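Local atomic coordinates of Serine/threonine-protein kinase Tel1 (Chaetomium thermophilum, PDB entry 6SKY), a protein that phosphorylates serine and threonine residues of proteins with ATP, probably to activate checkpoint signalling when DNA is damaged. Residues 2739-2751 against 2798-2810. Residues are numbered along the deposited sequence; the frame is centred on the assembly and turned at random.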
loop_
_atom_site.group_PDB
_atom_site.type_symbol
_atom_site.label_atom_id
_atom_site.label_comp_id
_atom_site.label_asym_id
_atom_site.label_seq_id
_atom_site.Cartn_x
_atom_site.Cartn_y
_atom_site.Cartn_z
ATOM N N ARG A 2739 3.313 -27.147 21.705
ATOM C CA ARG A 2739 3.451 -25.789 22.204
ATOM C C ARG A 2739 3.060 -24.769 21.148
ATOM O O ARG A 2739 2.474 -23.729 21.475
ATOM C CB ARG A 2739 4.871 -25.562 22.680
ATOM C CG ARG A 2739 4.961 -24.646 23.846
ATOM C CD ARG A 2739 6.385 -24.320 24.145
ATOM N NE ARG A 2739 7.051 -23.763 22.981
ATOM C CZ ARG A 2739 8.286 -23.294 22.995
ATOM N NH1 ARG A 2739 8.828 -22.803 21.897
ATOM N NH2 ARG A 2739 8.974 -23.309 24.119
ATOM N N THR A 2740 3.338 -25.050 19.877
ATOM C CA THR A 2740 2.853 -24.169 18.822
ATOM C C THR A 2740 1.334 -24.179 18.735
ATOM O O THR A 2740 0.720 -23.133 18.512
ATOM C CB THR A 2740 3.465 -24.566 17.489
ATOM O OG1 THR A 2740 4.885 -24.549 17.610
ATOM C CG2 THR A 2740 3.075 -23.598 16.429
ATOM N N ASN A 2741 0.707 -25.345 18.893
ATOM C CA ASN A 2741 -0.752 -25.406 18.917
ATOM C C ASN A 2741 -1.325 -24.559 20.036
ATOM O O ASN A 2741 -2.315 -23.847 19.843
ATOM C CB ASN A 2741 -1.226 -26.841 19.082
ATOM C CG ASN A 2741 -1.144 -27.629 17.820
ATOM O OD1 ASN A 2741 -0.886 -27.089 16.755
ATOM N ND2 ASN A 2741 -1.379 -28.922 17.925
ATOM N N TYR A 2742 -0.741 -24.656 21.224
ATOM C CA TYR A 2742 -1.181 -23.836 22.345
ATOM C C TYR A 2742 -1.104 -22.352 22.014
ATOM O O TYR A 2742 -2.072 -21.611 22.213
ATOM C CB TYR A 2742 -0.337 -24.168 23.567
ATOM C CG TYR A 2742 -0.488 -23.235 24.731
ATOM C CD1 TYR A 2742 0.393 -22.201 24.922
ATOM C CD2 TYR A 2742 -1.493 -23.404 25.649
ATOM C CE1 TYR A 2742 0.269 -21.359 25.960
ATOM C CE2 TYR A 2742 -1.618 -22.564 26.695
ATOM C CZ TYR A 2742 -0.731 -21.544 26.847
ATOM O OH TYR A 2742 -0.846 -20.687 27.902
ATOM N N THR A 2743 0.044 -21.899 21.509
ATOM C CA THR A 2743 0.207 -20.475 21.233
ATOM C C THR A 2743 -0.762 -19.993 20.162
ATOM O O THR A 2743 -1.346 -18.912 20.285
ATOM C CB THR A 2743 1.642 -20.183 20.818
ATOM O OG1 THR A 2743 2.540 -20.824 21.721
ATOM C CG2 THR A 2743 1.904 -18.726 20.867
ATOM N N ARG A 2744 -0.972 -20.788 19.117
ATOM C CA ARG A 2744 -1.856 -20.366 18.040
ATOM C C ARG A 2744 -3.311 -20.313 18.474
ATOM O O ARG A 2744 -4.027 -19.368 18.132
ATOM C CB ARG A 2744 -1.712 -21.300 16.855
ATOM C CG ARG A 2744 -0.525 -21.041 16.005
ATOM C CD ARG A 2744 -0.423 -22.110 14.982
ATOM N NE ARG A 2744 0.695 -21.902 14.084
ATOM C CZ ARG A 2744 1.035 -22.759 13.135
ATOM N NH1 ARG A 2744 2.059 -22.504 12.347
ATOM N NH2 ARG A 2744 0.347 -23.873 12.979
ATOM N N THR A 2745 -3.790 -21.330 19.189
ATOM C CA THR A 2745 -5.178 -21.289 19.628
ATOM C C THR A 2745 -5.410 -20.194 20.654
ATOM O O THR A 2745 -6.476 -19.571 20.652
ATOM C CB THR A 2745 -5.601 -22.641 20.175
ATOM O OG1 THR A 2745 -4.629 -23.101 21.105
ATOM C CG2 THR A 2745 -5.690 -23.627 19.069
ATOM N N THR A 2746 -4.420 -19.907 21.500
ATOM C CA THR A 2746 -4.550 -18.789 22.424
ATOM C C THR A 2746 -4.628 -17.464 21.685
ATOM O O THR A 2746 -5.433 -16.603 22.036
ATOM C CB THR A 2746 -3.387 -18.796 23.402
ATOM O OG1 THR A 2746 -3.319 -20.077 24.020
ATOM C CG2 THR A 2746 -3.580 -17.776 24.464
ATOM N N ALA A 2747 -3.815 -17.285 20.646
ATOM C CA ALA A 2747 -3.860 -16.050 19.875
ATOM C C ALA A 2747 -5.207 -15.866 19.190
ATOM O O ALA A 2747 -5.789 -14.774 19.212
ATOM C CB ALA A 2747 -2.738 -16.041 18.849
ATOM N N ALA A 2748 -5.716 -16.926 18.564
ATOM C CA ALA A 2748 -6.988 -16.820 17.860
ATOM C C ALA A 2748 -8.123 -16.492 18.816
ATOM O O ALA A 2748 -8.947 -15.616 18.536
ATOM C CB ALA A 2748 -7.281 -18.104 17.099
ATOM N N ILE A 2749 -8.184 -17.172 19.960
ATOM C CA ILE A 2749 -9.287 -16.890 20.868
ATOM C C ILE A 2749 -9.115 -15.538 21.535
ATOM O O ILE A 2749 -10.100 -14.888 21.868
ATOM C CB ILE A 2749 -9.455 -18.010 21.906
ATOM C CG1 ILE A 2749 -10.837 -17.928 22.544
ATOM C CG2 ILE A 2749 -8.407 -17.903 22.977
ATOM C CD1 ILE A 2749 -11.963 -17.998 21.581
ATOM N N SER A 2750 -7.886 -15.058 21.694
ATOM C CA SER A 2750 -7.685 -13.739 22.274
ATOM C C SER A 2750 -8.210 -12.648 21.355
ATOM O O SER A 2750 -8.945 -11.757 21.791
ATOM C CB SER A 2750 -6.207 -13.535 22.575
ATOM O OG SER A 2750 -5.794 -14.391 23.615
ATOM N N MET A 2751 -7.864 -12.709 20.070
ATOM C CA MET A 2751 -8.375 -11.703 19.142
ATOM C C MET A 2751 -9.882 -11.809 18.983
ATOM O O MET A 2751 -10.592 -10.797 19.010
ATOM C CB MET A 2751 -7.691 -11.825 17.787
ATOM C CG MET A 2751 -6.328 -11.196 17.729
ATOM S SD MET A 2751 -6.301 -9.514 18.342
ATOM C CE MET A 2751 -5.459 -9.730 19.898
ATOM N N PHE A 2798 -8.447 -9.571 27.219
ATOM C CA PHE A 2798 -8.405 -11.023 27.247
ATOM C C PHE A 2798 -7.465 -11.433 28.366
ATOM O O PHE A 2798 -6.826 -10.593 28.997
ATOM C CB PHE A 2798 -7.972 -11.600 25.897
ATOM C CG PHE A 2798 -6.852 -10.854 25.233
ATOM C CD1 PHE A 2798 -7.107 -9.963 24.217
ATOM C CD2 PHE A 2798 -5.545 -11.063 25.604
ATOM C CE1 PHE A 2798 -6.089 -9.294 23.608
ATOM C CE2 PHE A 2798 -4.535 -10.393 24.994
ATOM C CZ PHE A 2798 -4.806 -9.512 23.997
ATOM N N ARG A 2799 -7.386 -12.734 28.611
ATOM C CA ARG A 2799 -6.547 -13.270 29.678
ATOM C C ARG A 2799 -5.141 -13.513 29.150
ATOM O O ARG A 2799 -4.935 -14.356 28.279
ATOM C CB ARG A 2799 -7.137 -14.553 30.245
ATOM C CG ARG A 2799 -6.364 -15.060 31.417
ATOM C CD ARG A 2799 -6.997 -16.257 32.045
ATOM N NE ARG A 2799 -6.348 -16.564 33.304
ATOM C CZ ARG A 2799 -6.823 -16.219 34.485
ATOM N NH1 ARG A 2799 -6.164 -16.522 35.579
ATOM N NH2 ARG A 2799 -7.962 -15.580 34.569
ATOM N N LEU A 2800 -4.181 -12.755 29.664
ATOM C CA LEU A 2800 -2.778 -12.877 29.295
ATOM C C LEU A 2800 -1.910 -12.756 30.537
ATOM O O LEU A 2800 -0.980 -11.955 30.594
ATOM C CB LEU A 2800 -2.392 -11.835 28.254
ATOM C CG LEU A 2800 -1.222 -12.118 27.325
ATOM C CD1 LEU A 2800 -1.490 -13.348 26.521
ATOM C CD2 LEU A 2800 -1.020 -10.944 26.414
ATOM N N THR A 2801 -2.232 -13.521 31.571
ATOM C CA THR A 2801 -1.473 -13.460 32.809
ATOM C C THR A 2801 -0.073 -14.034 32.601
ATOM O O THR A 2801 0.310 -14.424 31.504
ATOM C CB THR A 2801 -2.217 -14.194 33.914
ATOM O OG1 THR A 2801 -2.213 -15.595 33.648
ATOM C CG2 THR A 2801 -3.634 -13.724 33.968
ATOM N N ARG A 2802 0.719 -14.067 33.669
ATOM C CA ARG A 2802 2.093 -14.541 33.542
ATOM C C ARG A 2802 2.154 -16.028 33.241
ATOM O O ARG A 2802 3.094 -16.486 32.587
ATOM C CB ARG A 2802 2.879 -14.242 34.811
ATOM C CG ARG A 2802 3.180 -12.790 35.040
ATOM C CD ARG A 2802 3.784 -12.606 36.405
ATOM N NE ARG A 2802 3.003 -13.298 37.419
ATOM C CZ ARG A 2802 3.516 -13.815 38.524
ATOM N NH1 ARG A 2802 4.811 -13.721 38.752
ATOM N NH2 ARG A 2802 2.738 -14.436 39.386
ATOM N N ASP A 2803 1.169 -16.794 33.699
ATOM C CA ASP A 2803 1.142 -18.217 33.405
ATOM C C ASP A 2803 0.721 -18.504 31.974
ATOM O O ASP A 2803 1.204 -19.465 31.383
ATOM C CB ASP A 2803 0.216 -18.940 34.371
ATOM C CG ASP A 2803 0.962 -19.584 35.510
ATOM O OD1 ASP A 2803 1.018 -19.002 36.609
ATOM O OD2 ASP A 2803 1.514 -20.676 35.306
ATOM N N ILE A 2804 -0.171 -17.707 31.399
ATOM C CA ILE A 2804 -0.518 -17.921 30.002
ATOM C C ILE A 2804 0.687 -17.650 29.116
ATOM O O ILE A 2804 0.941 -18.376 28.155
ATOM C CB ILE A 2804 -1.735 -17.062 29.606
ATOM C CG1 ILE A 2804 -3.039 -17.823 29.817
ATOM C CG2 ILE A 2804 -1.673 -16.683 28.159
ATOM C CD1 ILE A 2804 -3.323 -18.170 31.216
ATOM N N VAL A 2805 1.465 -16.626 29.447
ATOM C CA VAL A 2805 2.618 -16.262 28.641
ATOM C C VAL A 2805 3.786 -17.201 28.887
ATOM O O VAL A 2805 4.623 -17.398 28.004
ATOM C CB VAL A 2805 2.993 -14.802 28.927
ATOM C CG1 VAL A 2805 4.194 -14.401 28.150
ATOM C CG2 VAL A 2805 1.854 -13.912 28.575
ATOM N N ASP A 2806 3.869 -17.803 30.072
ATOM C CA ASP A 2806 4.952 -18.736 30.348
ATOM C C ASP A 2806 4.881 -19.968 29.462
ATOM O O ASP A 2806 5.916 -20.536 29.111
ATOM C CB ASP A 2806 4.922 -19.140 31.814
ATOM C CG ASP A 2806 6.191 -19.819 32.251
ATOM O OD1 ASP A 2806 7.267 -19.207 32.139
ATOM O OD2 ASP A 2806 6.119 -20.963 32.722
ATOM N N GLY A 2807 3.684 -20.403 29.096
ATOM C CA GLY A 2807 3.553 -21.558 28.239
ATOM C C GLY A 2807 3.921 -21.314 26.797
ATOM O O GLY A 2807 3.993 -22.274 26.028
ATOM N N MET A 2808 4.158 -20.065 26.414
ATOM C CA MET A 2808 4.460 -19.713 25.039
ATOM C C MET A 2808 5.933 -19.817 24.698
ATOM O O MET A 2808 6.283 -19.723 23.521
ATOM C CB MET A 2808 3.990 -18.292 24.742
ATOM C CG MET A 2808 2.514 -18.174 24.571
ATOM S SD MET A 2808 1.949 -16.487 24.543
ATOM C CE MET A 2808 0.207 -16.796 24.696
ATOM N N GLY A 2809 6.802 -19.981 25.680
ATOM C CA GLY A 2809 8.185 -20.248 25.370
ATOM C C GLY A 2809 9.175 -19.201 25.814
ATOM O O GLY A 2809 8.897 -18.395 26.700
ATOM N N ILE A 2810 10.346 -19.211 25.181
ATOM C CA ILE A 2810 11.453 -18.361 25.591
ATOM C C ILE A 2810 11.323 -16.962 25.001
ATOM O O ILE A 2810 11.792 -15.990 25.598
ATOM C CB ILE A 2810 12.775 -19.043 25.200
ATOM C CG1 ILE A 2810 13.971 -18.327 25.799
ATOM C CG2 ILE A 2810 12.924 -19.131 23.695
ATOM C CD1 ILE A 2810 15.263 -18.971 25.419
#
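Tyr2742 O is gripped by Thr2746 N and Thr2746 OG1 from opposite faces of its plane, while Tyr2742 OH reaches across to hydrogen-bond Ile2804 O at 2.9 Å. The hydroxyl meets a lone pair in the carbonyl plane, at a C=O...O angle of 114°, and Ile2804 O lies in the ring plane, at its edge. With Tyr2742 CG anti to the backbone N (chi1 169°), the ring projects toward 2798-2810, and Tyr2742 CE1 comes 3.7 Å from Gly2807 C. Thr2746 OG1 sits over the centre of one ring face and donates its 2.7 Å hydrogen bond to Tyr2742 O from above the carbonyl plane. Next along, Met2808 runs extended beyond CG past two threonine methyls: its CG is 3.8 Å from Thr2743 CG2 and its CE 3.9 Å from Thr2746 CG2. At one end Ser2750 CB lies over a face of the Phe2798 ring, a CH-pi contact 3.9 Å from the centroid, and Met2751 CE reaches Phe2798 CE1. At the other, the Arg2739 guanidinium lays a face over Met2808 O and Gly2809 CA. Gly2809, with positive phi, closes the type I turn begun at Asp2806. Both segments belong to the kinase C-terminal lobe, the Ile2804 side chain about 14 Å from the bound ATP analogue; helix 2816-2828 packs on Thr2743 and Met2808, helix 2916-2927 on Phe2798, strand 2775-2777 on Tyr2742 and Thr2746, and an Arg2739-Glu1892 salt bridge ties in FAT helix 1884-1898.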